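Exopolysaccharide biosynthesis protein (Pantoea stewartii subsp. stewartii DC283, PDB 6TGF) modifies the glycan biofilm of the bacterium, probably by hydrolysing its exopolysaccharide, through a trimer of parallel beta-helices resembling bacteriophage tailspikes. Local coordinates at residues L464-C469 with T485-G490; F419-C424 with E446-P451; S438-G443 with G457-D462; P451-N456 with P472-H477. All blocks are in the same frame, centred on the assembly; numbering follows the deposited sequence.

Overall arrangement
From the N terminus, contact 2 closes first, pairing 419-424 with 446-451. Before its second segment arrives, contact 3 opens at 438-443, and it closes at 457-462, so the two cross. Contact 4 opens on P451, the last residue of contact 2, and crosses contact 3; it closes at 472-477, inside the loop of contact 1 (464-469 with 485-490), so contacts 4 and 1 cross too. None nests. Each joins like parts of successive coils of the parallel beta-helix. Contacts 1 and 2 stack the same corner, contact 3 the strands facing the other subunits, and contact 4 a third side. Inside the coil L464 and L466 meet L473, and L466 also P451.

Contact 1. Residues L464-C469 with T485-G490; sequences LSLEDC and TNLQSG. With EDO (1,2-ethanediol), chain C; EDO (1,2-ethanediol), chain D.
S465, L466 and E467 pair with N486, L487 and Q488 as parallel beta-strands of two successive coils, and the pairing runs on into the corner where D468 meets S489. The evidence is a strand axis separation of 4.8 Å, directions only 3° apart, and a ladder of backbone bonds. N486 N gives to L464 O at 2.9 Å, and L466 N in turn gives to N486 O; Q488 N then bonds L466 O. The last rung, D468 N to Q488 O at 3.2 Å, has its donor well above the carbonyl plane, where the chain is already turning. D468 and S489 both adopt positive phi here, and their CB atoms lie 3.8 Å apart. Such in-register parallel stacking of coils is as expected for the right-handed parallel beta-helix of phage tailspikes. L466 and L487 lie side by side, with L466 CD1 against L487 CD2 at 3.8 Å; L466 also packs on P451 and L473 in the interior. The opposite face carries S465, E467, N486 and Q488, and S465 and N486 there touch Q437 of the second subunit. E467 is extended beyond CG and runs alongside Q488, bringing OE1 to 3.3 Å from Q488 CG. With N486 CG anti to the backbone N (chi1 176°), N486 OD1 comes to 3.2 Å from E467 OE1, two acceptors that do not bond, their planes 76° apart; E467 OE2 lies near the like-charged E446 OE1. N486 ND2 bonds O1 of an ethanediol, probably from the crystallisation liquor, at 3.1 Å. One water spans C469 O and S489 O.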
loop_
_atom_site.group_PDB
_atom_site.type_symbol
_atom_site.label_atom_id
_atom_site.label_comp_id
_atom_site.label_asym_id
_atom_site.label_seq_id
_atom_site.Cartn_x
_atom_site.Cartn_y
_atom_site.Cartn_z
ATOM N N LEU B 464 11.418 7.182 4.973
ATOM C CA LEU B 464 12.775 6.576 4.916
ATOM C C LEU B 464 13.527 6.987 6.185
ATOM O O LEU B 464 13.503 8.185 6.525
ATOM C CB LEU B 464 13.516 7.033 3.652
ATOM C CG LEU B 464 14.898 6.413 3.436
ATOM C CD1 LEU B 464 14.807 4.906 3.244
ATOM C CD2 LEU B 464 15.603 7.054 2.250
ATOM N N SER B 465 14.136 6.017 6.871
ATOM C CA SER B 465 14.974 6.223 8.079
ATOM C C SER B 465 16.392 5.719 7.806
ATOM O O SER B 465 16.542 4.522 7.510
ATOM C CB SER B 465 14.372 5.545 9.280
ATOM O OG SER B 465 13.110 6.112 9.600
ATOM N N LEU B 466 17.378 6.617 7.869
ATOM C CA LEU B 466 18.827 6.283 7.890
ATOM C C LEU B 466 19.363 6.613 9.288
ATOM O O LEU B 466 19.269 7.789 9.685
ATOM C CB LEU B 466 19.554 7.084 6.805
ATOM C CG LEU B 466 18.989 6.954 5.391
ATOM C CD1 LEU B 466 19.600 7.994 4.467
ATOM C CD2 LEU B 466 19.213 5.557 4.839
ATOM N N GLU B 467 19.863 5.608 10.014
ATOM C CA GLU B 467 20.384 5.752 11.400
ATOM C C GLU B 467 21.782 5.131 11.489
ATOM O O GLU B 467 21.920 3.941 11.157
ATOM C CB GLU B 467 19.436 5.095 12.405
ATOM C CG GLU B 467 18.074 5.767 12.489
ATOM C CD GLU B 467 17.283 5.454 13.750
ATOM O OE1 GLU B 467 16.281 6.157 14.006
ATOM O OE2 GLU B 467 17.665 4.506 14.473
ATOM N N ASP B 468 22.772 5.924 11.909
ATOM C CA ASP B 468 24.162 5.481 12.201
ATOM C C ASP B 468 24.784 4.850 10.948
ATOM O O ASP B 468 25.515 3.852 11.087
ATOM C CB ASP B 468 24.190 4.519 13.392
ATOM C CG ASP B 468 25.590 4.195 13.888
ATOM O OD1 ASP B 468 26.379 5.143 14.077
ATOM O OD2 ASP B 468 25.883 2.998 14.067
ATOM N N CYS B 469 24.517 5.424 9.772
ATOM C CA CYS B 469 25.085 4.987 8.468
ATOM C C CYS B 469 26.358 5.789 8.185
ATOM O O CYS B 469 26.277 7.033 8.153
ATOM C CB CYS B 469 24.066 5.138 7.347
ATOM S SG CYS B 469 22.740 3.908 7.441
ATOM N N THR B 485 11.484 12.194 6.305
ATOM C CA THR B 485 12.836 11.576 6.253
ATOM C C THR B 485 13.459 11.682 7.649
ATOM O O THR B 485 13.572 12.813 8.160
ATOM C CB THR B 485 13.722 12.224 5.183
ATOM O OG1 THR B 485 13.021 12.184 3.939
ATOM C CG2 THR B 485 15.061 11.534 5.035
ATOM N N ASN B 486 13.828 10.541 8.236
ATOM C CA ASN B 486 14.378 10.433 9.613
ATOM C C ASN B 486 15.871 10.102 9.529
ATOM O O ASN B 486 16.199 8.933 9.257
ATOM C CB ASN B 486 13.617 9.388 10.431
ATOM C CG ASN B 486 14.205 9.167 11.808
ATOM O OD1 ASN B 486 14.282 8.035 12.278
ATOM N ND2 ASN B 486 14.625 10.238 12.461
ATOM N N LEU B 487 16.731 11.100 9.756
ATOM C CA LEU B 487 18.212 10.959 9.762
ATOM C C LEU B 487 18.724 11.099 11.202
ATOM O O LEU B 487 18.522 12.175 11.797
ATOM C CB LEU B 487 18.821 12.027 8.847
ATOM C CG LEU B 487 18.185 12.161 7.465
ATOM C CD1 LEU B 487 18.791 13.327 6.703
ATOM C CD2 LEU B 487 18.321 10.873 6.667
ATOM N N GLN B 488 19.344 10.042 11.736
ATOM C CA GLN B 488 19.944 10.004 13.098
ATOM C C GLN B 488 21.421 9.612 12.988
ATOM O O GLN B 488 21.797 8.985 11.975
ATOM C CB GLN B 488 19.209 9.006 13.998
ATOM C CG GLN B 488 17.693 9.164 14.004
ATOM C CD GLN B 488 17.223 10.245 14.946
ATOM O OE1 GLN B 488 16.846 11.339 14.530
ATOM N NE2 GLN B 488 17.244 9.941 16.233
ATOM N N SER B 489 22.217 9.985 13.996
ATOM C CA SER B 489 23.616 9.533 14.220
ATOM C C SER B 489 24.491 9.821 12.990
ATOM O O SER B 489 25.279 8.935 12.604
ATOM C CB SER B 489 23.645 8.071 14.585
ATOM O OG SER B 489 22.568 7.737 15.447
ATOM N N GLY B 490 24.352 11.012 12.398
ATOM C CA GLY B 490 25.236 11.515 11.327
ATOM C C GLY B 490 24.935 10.911 9.963
ATOM O O GLY B 490 25.731 11.152 9.035
HETATM C C1 EDO C . 21.420 14.149 12.210
HETATM O O1 EDO C . 22.074 13.488 11.144
HETATM C C2 EDO C . 21.902 13.717 13.546
HETATM O O2 EDO C . 23.300 13.863 13.720
HETATM C C1 EDO D . 13.365 14.380 11.497
HETATM O O1 EDO D . 13.332 13.070 12.029
HETATM C C2 EDO D . 14.684 15.044 11.661
HETATM O O2 EDO D . 15.747 14.355 11.031
HETATM O O HOH W 1 11.292 9.782 3.829
HETATM O O HOH W 2 26.875 8.361 10.495
HETATM O O HOH W 3 26.867 9.352 6.896
#

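Contact 2. Residues F419-C424 with E446-P451; sequences FNAQHC and EHCDNP
The H423 and H447 rings are nearly parallel, with planes 11° apart, but they are slid past each other: their centroids are 4.7 Å apart and overlap is slight. Over one face of H423 sits H447 CB, 3.4 Å from H423 ND1. At the edge of the H447 ring, near its plane, lies Q422 OE1, at 3.6 Å from H447 CD2. Both histidines have positive phi and CG beside the backbone N (chi1 -66° for H423), which sends the two rings out of the corner in the same direction. H447 ND1 is bonded to D468 OD2 of the next coil.

The backbones are joined in parallel fashion. E446 N bonds A421 O, H423 N bonds E446 O, and past the corner D449 N bonds C424 O. This is one corner of the parallel beta-helix, where stacked coils put like residues over one another: C424 lies over C448, with CB 3.6 Å from C448 SG. That sulfur also accepts the backbone N-H of C424, N to SG 3.5 Å, and the SG atoms of C424 and C448, 4.1 Å apart, form no disulfide.

On the outer face, Q422 runs beside E446 with amide and carboxylate planes 82° apart. Q422 NE2 gives to E446 OE2 at 2.7 Å, meeting it from above the carboxylate plane, and to N420 OD1 at 3.1 Å. Although N420 ND2, another donor, also lies close to Q422 NE2, these two acceptors are consistent with the modelled turn of the amide, nitrogen toward N420 OD1 and E446 OE2.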
loop_
_atom_site.group_PDB
_atom_site.type_symbol
_atom_site.label_atom_id
_atom_site.label_comp_id
_atom_site.label_asym_id
_atom_site.label_seq_id
_atom_site.Cartn_x
_atom_site.Cartn_y
_atom_site.Cartn_z
ATOM N N PHE B 419 10.763 -2.213 4.244
ATOM C CA PHE B 419 12.071 -2.918 4.275
ATOM C C PHE B 419 12.908 -2.436 5.464
ATOM O O PHE B 419 12.638 -1.350 6.010
ATOM C CB PHE B 419 12.816 -2.753 2.947
ATOM C CG PHE B 419 13.166 -1.339 2.553
ATOM C CD1 PHE B 419 12.303 -0.585 1.775
ATOM C CD2 PHE B 419 14.373 -0.771 2.930
ATOM C CE1 PHE B 419 12.629 0.710 1.403
ATOM C CE2 PHE B 419 14.698 0.524 2.555
ATOM C CZ PHE B 419 13.826 1.263 1.790
ATOM N N ASN B 420 13.896 -3.248 5.850
ATOM C CA ASN B 420 14.817 -2.979 6.984
ATOM C C ASN B 420 16.178 -3.621 6.681
ATOM O O ASN B 420 16.246 -4.864 6.646
ATOM C CB ASN B 420 14.214 -3.459 8.307
ATOM C CG ASN B 420 15.117 -3.205 9.495
ATOM O OD1 ASN B 420 15.967 -4.030 9.816
ATOM N ND2 ASN B 420 14.935 -2.077 10.161
ATOM N N ALA B 421 17.208 -2.797 6.457
ATOM C CA ALA B 421 18.611 -3.216 6.229
ATOM C C ALA B 421 19.439 -2.910 7.483
ATOM O O ALA B 421 19.475 -1.730 7.886
ATOM C CB ALA B 421 19.168 -2.521 5.013
ATOM N N GLN B 422 20.068 -3.934 8.071
ATOM C CA GLN B 422 20.856 -3.837 9.332
ATOM C C GLN B 422 22.294 -4.312 9.092
ATOM O O GLN B 422 22.468 -5.394 8.498
ATOM C CB GLN B 422 20.223 -4.687 10.435
ATOM C CG GLN B 422 18.830 -4.236 10.846
ATOM C CD GLN B 422 18.820 -2.968 11.666
ATOM O OE1 GLN B 422 19.680 -2.740 12.516
ATOM N NE2 GLN B 422 17.821 -2.134 11.425
ATOM N N HIS B 423 23.275 -3.524 9.547
ATOM C CA HIS B 423 24.706 -3.905 9.707
ATOM C C HIS B 423 25.296 -4.427 8.390
ATOM O O HIS B 423 26.131 -5.352 8.450
ATOM C CB HIS B 423 24.848 -4.918 10.852
ATOM C CG HIS B 423 24.507 -4.351 12.189
ATOM N ND1 HIS B 423 25.311 -3.423 12.823
ATOM C CD2 HIS B 423 23.459 -4.571 13.012
ATOM C CE1 HIS B 423 24.771 -3.095 13.979
ATOM N NE2 HIS B 423 23.635 -3.788 14.119
ATOM N N CYS B 424 24.905 -3.843 7.252
ATOM C CA CYS B 424 25.429 -4.181 5.900
ATOM C C CYS B 424 26.675 -3.335 5.614
ATOM O O CYS B 424 26.566 -2.096 5.661
ATOM C CB CYS B 424 24.371 -3.964 4.826
ATOM S SG CYS B 424 22.956 -5.083 4.989
ATOM N N GLU B 446 19.856 0.904 8.915
ATOM C CA GLU B 446 20.543 1.180 10.205
ATOM C C GLU B 446 21.910 0.490 10.213
ATOM O O GLU B 446 21.977 -0.694 9.838
ATOM C CB GLU B 446 19.690 0.693 11.379
ATOM C CG GLU B 446 18.215 1.017 11.236
ATOM C CD GLU B 446 17.419 0.845 12.517
ATOM O OE1 GLU B 446 17.670 1.613 13.469
ATOM O OE2 GLU B 446 16.562 -0.061 12.566
ATOM N N HIS B 447 22.952 1.218 10.626
ATOM C CA HIS B 447 24.329 0.703 10.865
ATOM C C HIS B 447 24.914 0.105 9.577
ATOM O O HIS B 447 25.781 -0.782 9.686
ATOM C CB HIS B 447 24.315 -0.304 12.025
ATOM C CG HIS B 447 23.394 0.070 13.140
ATOM N ND1 HIS B 447 23.670 1.103 14.015
ATOM C CD2 HIS B 447 22.201 -0.439 13.521
ATOM C CE1 HIS B 447 22.691 1.210 14.889
ATOM N NE2 HIS B 447 21.776 0.274 14.609
ATOM N N CYS B 448 24.471 0.586 8.408
ATOM C CA CYS B 448 24.947 0.154 7.066
ATOM C C CYS B 448 25.921 1.203 6.519
ATOM O O CYS B 448 25.564 2.395 6.528
ATOM C CB CYS B 448 23.787 -0.038 6.096
ATOM S SG CYS B 448 22.619 -1.329 6.598
ATOM N N ASP B 449 27.101 0.772 6.062
ATOM C CA ASP B 449 28.201 1.668 5.610
ATOM C C ASP B 449 27.738 2.505 4.413
ATOM O O ASP B 449 28.029 3.715 4.400
ATOM C CB ASP B 449 29.467 0.881 5.261
ATOM C CG ASP B 449 30.352 0.573 6.457
ATOM O OD1 ASP B 449 29.887 0.765 7.601
ATOM O OD2 ASP B 449 31.500 0.138 6.234
ATOM N N ASN B 450 27.047 1.881 3.455
ATOM C CA ASN B 450 26.645 2.506 2.166
ATOM C C ASN B 450 25.158 2.258 1.922
ATOM O O ASN B 450 24.791 1.269 1.291
ATOM C CB ASN B 450 27.503 1.985 1.011
ATOM C CG ASN B 450 28.972 2.305 1.189
ATOM O OD1 ASN B 450 29.367 3.467 1.154
ATOM N ND2 ASN B 450 29.786 1.281 1.387
ATOM N N PRO B 451 24.262 3.135 2.435
ATOM C CA PRO B 451 22.849 3.120 2.049
ATOM C C PRO B 451 22.658 2.953 0.535
ATOM O O PRO B 451 21.684 2.341 0.136
ATOM C CB PRO B 451 22.356 4.488 2.535
ATOM C CG PRO B 451 23.194 4.750 3.769
ATOM C CD PRO B 451 24.554 4.166 3.443
HETATM O O HOH W 4 26.328 -0.992 3.215
#

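Contact 3. Residues S438-G443 with G457-D462; sequences SLIHNG and GQWIID
Five backbone hydrogen bonds hold S438-N442 to Q458-D462. I440 N to I460 O, 2.7 Å long, and N442 N to D462 O, at 2.8 Å, are the shortest; S438 N with Q458 O, I460 N with S438 O, and D462 N with I440 O fill the rest of the ladder. Among the side chains, one water links H441 ND1 and D462 OD2, donating to the aspartate oxygen at 2.7 Å. D462 OD1 is engaged elsewhere, in salt bridges to R483 of its own chain and R483 of the third subunit. H441 NE2 and N442 ND2 instead bond the E415 carboxylate of the second subunit.

These are neighbouring parallel strands of consecutive coils in the beta-helix; the axes of strand segments 438-441 and 458-462 approach to 4.5 Å at 15°. At N442 the chain turns a corner with positive phi. The strands look two ways: L439, H441, I460 and D462 point to the neighbouring subunits, whereas S438, I440, W459 and I461 point into the coil.

On the subunit side, L439 CD2 meets I460 CD1 at 4.0 Å, and L439 packs on H441 of the third subunit. Inside, S438 CB sits over a face of the W459 six-membered ring, 3.6 Å from its centroid and 11° off the normal, a CH-pi contact. I440 CG1, placed beside the backbone N (chi1 -72°), approaches the same ring obliquely, 3.7 Å from W459 CZ3, while CG2 lies beside I461 CG2. W459 in turn packs on I454.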
loop_
_atom_site.group_PDB
_atom_site.type_symbol
_atom_site.label_atom_id
_atom_site.label_comp_id
_atom_site.label_asym_id
_atom_site.label_seq_id
_atom_site.Cartn_x
_atom_site.Cartn_y
_atom_site.Cartn_z
ATOM N N SER B 438 9.835 6.166 -9.728
ATOM C CA SER B 438 10.128 5.176 -8.656
ATOM C C SER B 438 9.672 5.697 -7.286
ATOM O O SER B 438 9.509 6.926 -7.145
ATOM C CB SER B 438 11.589 4.824 -8.666
ATOM O OG SER B 438 11.924 4.137 -9.863
ATOM N N LEU B 439 9.467 4.787 -6.321
ATOM C CA LEU B 439 8.912 5.093 -4.973
ATOM C C LEU B 439 9.646 4.299 -3.882
ATOM O O LEU B 439 9.976 3.118 -4.116
ATOM C CB LEU B 439 7.417 4.756 -4.947
ATOM C CG LEU B 439 6.531 5.566 -5.895
ATOM C CD1 LEU B 439 6.335 4.836 -7.215
ATOM C CD2 LEU B 439 5.183 5.861 -5.256
ATOM N N ILE B 440 9.861 4.936 -2.726
ATOM C CA ILE B 440 10.273 4.295 -1.440
ATOM C C ILE B 440 9.195 4.611 -0.395
ATOM O O ILE B 440 8.881 5.805 -0.220
ATOM C CB ILE B 440 11.668 4.783 -0.998
ATOM C CG1 ILE B 440 12.770 4.207 -1.891
ATOM C CG2 ILE B 440 11.913 4.470 0.472
ATOM C CD1 ILE B 440 14.127 4.853 -1.707
ATOM N N HIS B 441 8.650 3.586 0.265
ATOM C CA HIS B 441 7.592 3.715 1.302
ATOM C C HIS B 441 7.990 2.941 2.563
ATOM O O HIS B 441 8.015 1.698 2.510
ATOM C CB HIS B 441 6.237 3.240 0.760
ATOM C CG HIS B 441 5.137 3.313 1.766
ATOM N ND1 HIS B 441 4.416 4.472 1.990
ATOM C CD2 HIS B 441 4.644 2.389 2.619
ATOM C CE1 HIS B 441 3.517 4.253 2.930
ATOM N NE2 HIS B 441 3.638 2.983 3.332
ATOM N N ASN B 442 8.275 3.659 3.654
ATOM C CA ASN B 442 8.413 3.100 5.024
ATOM C C ASN B 442 9.575 2.100 5.050
ATOM O O ASN B 442 9.309 0.887 5.139
ATOM C CB ASN B 442 7.095 2.476 5.495
ATOM C CG ASN B 442 7.072 2.165 6.976
ATOM O OD1 ASN B 442 8.029 2.449 7.694
ATOM N ND2 ASN B 442 5.978 1.587 7.445
ATOM N N GLY B 443 10.811 2.602 4.977
ATOM C CA GLY B 443 12.043 1.789 4.960
ATOM C C GLY B 443 13.056 2.271 5.983
ATOM O O GLY B 443 13.166 3.497 6.173
ATOM N N GLY B 457 18.023 9.876 -10.518
ATOM C CA GLY B 457 16.739 9.161 -10.388
ATOM C C GLY B 457 15.555 10.108 -10.318
ATOM O O GLY B 457 15.754 11.332 -10.475
ATOM N N GLN B 458 14.363 9.544 -10.107
ATOM C CA GLN B 458 13.091 10.267 -9.839
ATOM C C GLN B 458 12.299 9.449 -8.814
ATOM O O GLN B 458 11.708 8.422 -9.209
ATOM C CB GLN B 458 12.304 10.470 -11.134
ATOM C CG GLN B 458 11.023 11.273 -10.958
ATOM C CD GLN B 458 10.179 11.287 -12.210
ATOM O OE1 GLN B 458 9.926 10.254 -12.826
ATOM N NE2 GLN B 458 9.731 12.470 -12.595
ATOM N N TRP B 459 12.311 9.883 -7.550
ATOM C CA TRP B 459 11.828 9.093 -6.386
ATOM C C TRP B 459 10.803 9.894 -5.578
ATOM O O TRP B 459 11.081 11.067 -5.267
ATOM C CB TRP B 459 13.006 8.679 -5.498
ATOM C CG TRP B 459 13.951 7.703 -6.130
ATOM C CD1 TRP B 459 15.053 7.992 -6.881
ATOM C CD2 TRP B 459 13.892 6.268 -6.042
ATOM N NE1 TRP B 459 15.678 6.839 -7.272
ATOM C CE2 TRP B 459 14.990 5.765 -6.772
ATOM C CE3 TRP B 459 13.022 5.363 -5.422
ATOM C CZ2 TRP B 459 15.236 4.398 -6.895
ATOM C CZ3 TRP B 459 13.265 4.012 -5.547
ATOM C CH2 TRP B 459 14.358 3.538 -6.275
ATOM N N ILE B 460 9.662 9.269 -5.266
ATOM C CA ILE B 460 8.833 9.593 -4.068
ATOM C C ILE B 460 9.421 8.789 -2.904
ATOM O O ILE B 460 9.562 7.561 -3.055
ATOM C CB ILE B 460 7.337 9.283 -4.288
ATOM C CG1 ILE B 460 6.713 10.204 -5.340
ATOM C CG2 ILE B 460 6.576 9.348 -2.968
ATOM C CD1 ILE B 460 5.303 9.823 -5.746
ATOM N N ILE B 461 9.772 9.457 -1.802
ATOM C CA ILE B 461 10.373 8.816 -0.593
ATOM C C ILE B 461 9.570 9.245 0.641
ATOM O O ILE B 461 9.799 10.362 1.138
ATOM C CB ILE B 461 11.873 9.158 -0.472
ATOM C CG1 ILE B 461 12.620 8.866 -1.779
ATOM C CG2 ILE B 461 12.489 8.432 0.717
ATOM C CD1 ILE B 461 14.108 9.146 -1.736
ATOM N N ASP B 462 8.655 8.383 1.096
ATOM C CA ASP B 462 7.880 8.551 2.356
ATOM C C ASP B 462 8.469 7.634 3.433
ATOM O O ASP B 462 8.634 6.430 3.154
ATOM C CB ASP B 462 6.399 8.220 2.165
ATOM C CG ASP B 462 5.643 9.209 1.298
ATOM O OD1 ASP B 462 6.039 10.394 1.260
ATOM O OD2 ASP B 462 4.655 8.784 0.669
HETATM O O HOH W 5 3.939 6.371 -0.187
#

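Contact 4. Residues P451-N456 with P472-H477; sequences PGDISN and PLIAWH
L473 leads into this contact between successive coils. Its CB rests on P451 CB at 3.9 Å; CG approaches I454 CG1; CD1 lies 3.5 Å from G452 O; and CD2 reaches I454 CD1 at 3.9 Å. With CG anti to the backbone N (chi1 173°), the branches project into the coil, where L464 also touches L473. I454 crosses L473 at about a right angle and places CG1 against A475 CB.

The backbones run in the same direction, their end-to-end directions 8° apart, but a single beta bridge, D453 with I474, is formed. I474 N bonds G452 O and I454 N bonds I474 O, each at 2.8 Å; further on, N456 N bonds W476 O. Here each coil of the parallel beta-helix passes from strand into turn. N456 and H477, both at positive phi, lie side by side with amide and ring planes 6° apart and N456 OD1 3.3 Å from H477 CB; W502 N bonds that OD1, and N456 ND2 bonds D500 O.

D453 OD1 stands 3.6 Å from I474 CG2, a methyl that also sits over the centre of the W476 ring. The same oxygen takes S455 OG at 2.6 Å, on its syn lone pair, and S455 N, from above the carboxylate plane, which makes an Asx turn. Both bonds are local, consistent with D453 fixing the bend at S455, while the tie to the next coil rests on backbone bonds and apolar packing.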
loop_
_atom_site.group_PDB
_atom_site.type_symbol
_atom_site.label_atom_id
_atom_site.label_comp_id
_atom_site.label_asym_id
_atom_site.label_seq_id
_atom_site.Cartn_x
_atom_site.Cartn_y
_atom_site.Cartn_z
ATOM N N PRO B 451 24.262 3.135 2.435
ATOM C CA PRO B 451 22.849 3.120 2.049
ATOM C C PRO B 451 22.658 2.953 0.535
ATOM O O PRO B 451 21.684 2.341 0.136
ATOM C CB PRO B 451 22.356 4.488 2.535
ATOM C CG PRO B 451 23.194 4.750 3.769
ATOM C CD PRO B 451 24.554 4.166 3.443
ATOM N N GLY B 452 23.583 3.509 -0.255
ATOM C CA GLY B 452 23.790 3.149 -1.670
ATOM C C GLY B 452 23.633 4.332 -2.610
ATOM O O GLY B 452 23.910 5.476 -2.187
ATOM N N ASP B 453 23.204 4.055 -3.846
ATOM C CA ASP B 453 23.181 5.018 -4.978
ATOM C C ASP B 453 21.781 5.041 -5.601
ATOM O O ASP B 453 21.361 4.001 -6.143
ATOM C CB ASP B 453 24.243 4.647 -6.016
ATOM C CG ASP B 453 24.330 5.614 -7.183
ATOM O OD1 ASP B 453 23.996 6.798 -6.989
ATOM O OD2 ASP B 453 24.729 5.171 -8.278
ATOM N N ILE B 454 21.095 6.185 -5.517
ATOM C CA ILE B 454 19.822 6.473 -6.244
ATOM C C ILE B 454 20.004 7.767 -7.050
ATOM O O ILE B 454 19.014 8.499 -7.235
ATOM C CB ILE B 454 18.624 6.538 -5.272
ATOM C CG1 ILE B 454 18.766 7.660 -4.239
ATOM C CG2 ILE B 454 18.409 5.188 -4.604
ATOM C CD1 ILE B 454 17.459 8.075 -3.602
ATOM N N SER B 455 21.228 8.018 -7.527
ATOM C CA SER B 455 21.617 9.226 -8.303
ATOM C C SER B 455 20.905 9.227 -9.661
ATOM O O SER B 455 20.545 8.133 -10.144
ATOM C CB SER B 455 23.115 9.304 -8.472
ATOM O OG SER B 455 23.612 8.143 -9.123
ATOM N N ASN B 456 20.701 10.416 -10.239
ATOM C CA ASN B 456 20.104 10.628 -11.587
ATOM C C ASN B 456 18.717 9.975 -11.657
ATOM O O ASN B 456 18.297 9.596 -12.769
ATOM C CB ASN B 456 21.032 10.100 -12.687
ATOM C CG ASN B 456 22.232 10.991 -12.919
ATOM O OD1 ASN B 456 22.081 12.181 -13.181
ATOM N ND2 ASN B 456 23.425 10.424 -12.841
ATOM N N PRO B 472 26.710 8.845 3.297
ATOM C CA PRO B 472 25.382 9.270 2.859
ATOM C C PRO B 472 24.805 8.356 1.770
ATOM O O PRO B 472 25.572 7.720 1.067
ATOM C CB PRO B 472 25.622 10.677 2.294
ATOM C CG PRO B 472 27.062 10.645 1.827
ATOM C CD PRO B 472 27.772 9.744 2.817
ATOM N N LEU B 473 23.474 8.305 1.673
ATOM C CA LEU B 473 22.759 7.798 0.473
ATOM C C LEU B 473 23.092 8.748 -0.682
ATOM O O LEU B 473 22.758 9.945 -0.571
ATOM C CB LEU B 473 21.252 7.746 0.755
ATOM C CG LEU B 473 20.359 7.401 -0.438
ATOM C CD1 LEU B 473 20.656 6.005 -0.964
ATOM C CD2 LEU B 473 18.889 7.525 -0.066
ATOM N N ILE B 474 23.766 8.247 -1.720
ATOM C CA ILE B 474 24.190 9.057 -2.902
ATOM C C ILE B 474 22.963 9.275 -3.796
ATOM O O ILE B 474 22.446 8.282 -4.340
ATOM C CB ILE B 474 25.351 8.379 -3.660
ATOM C CG1 ILE B 474 26.558 8.108 -2.754
ATOM C CG2 ILE B 474 25.740 9.193 -4.886
ATOM C CD1 ILE B 474 27.221 9.350 -2.196
ATOM N N ALA B 475 22.515 10.527 -3.921
ATOM C CA ALA B 475 21.335 10.940 -4.718
ATOM C C ALA B 475 21.705 12.128 -5.616
ATOM O O ALA B 475 20.897 13.073 -5.711
ATOM C CB ALA B 475 20.191 11.272 -3.790
ATOM N N TRP B 476 22.876 12.067 -6.263
ATOM C CA TRP B 476 23.414 13.143 -7.141
ATOM C C TRP B 476 22.478 13.342 -8.339
ATOM O O TRP B 476 22.145 12.336 -8.994
ATOM C CB TRP B 476 24.841 12.825 -7.607
ATOM C CG TRP B 476 25.854 12.695 -6.511
ATOM C CD1 TRP B 476 25.817 13.270 -5.274
ATOM C CD2 TRP B 476 27.087 11.957 -6.571
ATOM N NE1 TRP B 476 26.930 12.924 -4.555
ATOM C CE2 TRP B 476 27.729 12.123 -5.325
ATOM C CE3 TRP B 476 27.707 11.169 -7.548
ATOM C CZ2 TRP B 476 28.958 11.529 -5.036
ATOM C CZ3 TRP B 476 28.921 10.582 -7.261
ATOM C CH2 TRP B 476 29.536 10.761 -6.021
ATOM N N HIS B 477 22.063 14.589 -8.595
ATOM C CA HIS B 477 21.169 14.994 -9.717
ATOM C C HIS B 477 19.823 14.264 -9.631
ATOM O O HIS B 477 19.112 14.232 -10.654
ATOM C CB HIS B 477 21.840 14.724 -11.075
ATOM C CG HIS B 477 23.154 15.403 -11.259
ATOM N ND1 HIS B 477 23.264 16.770 -11.435
ATOM C CD2 HIS B 477 24.410 14.911 -11.315
ATOM C CE1 HIS B 477 24.534 17.089 -11.577
ATOM N NE2 HIS B 477 25.258 15.968 -11.509
#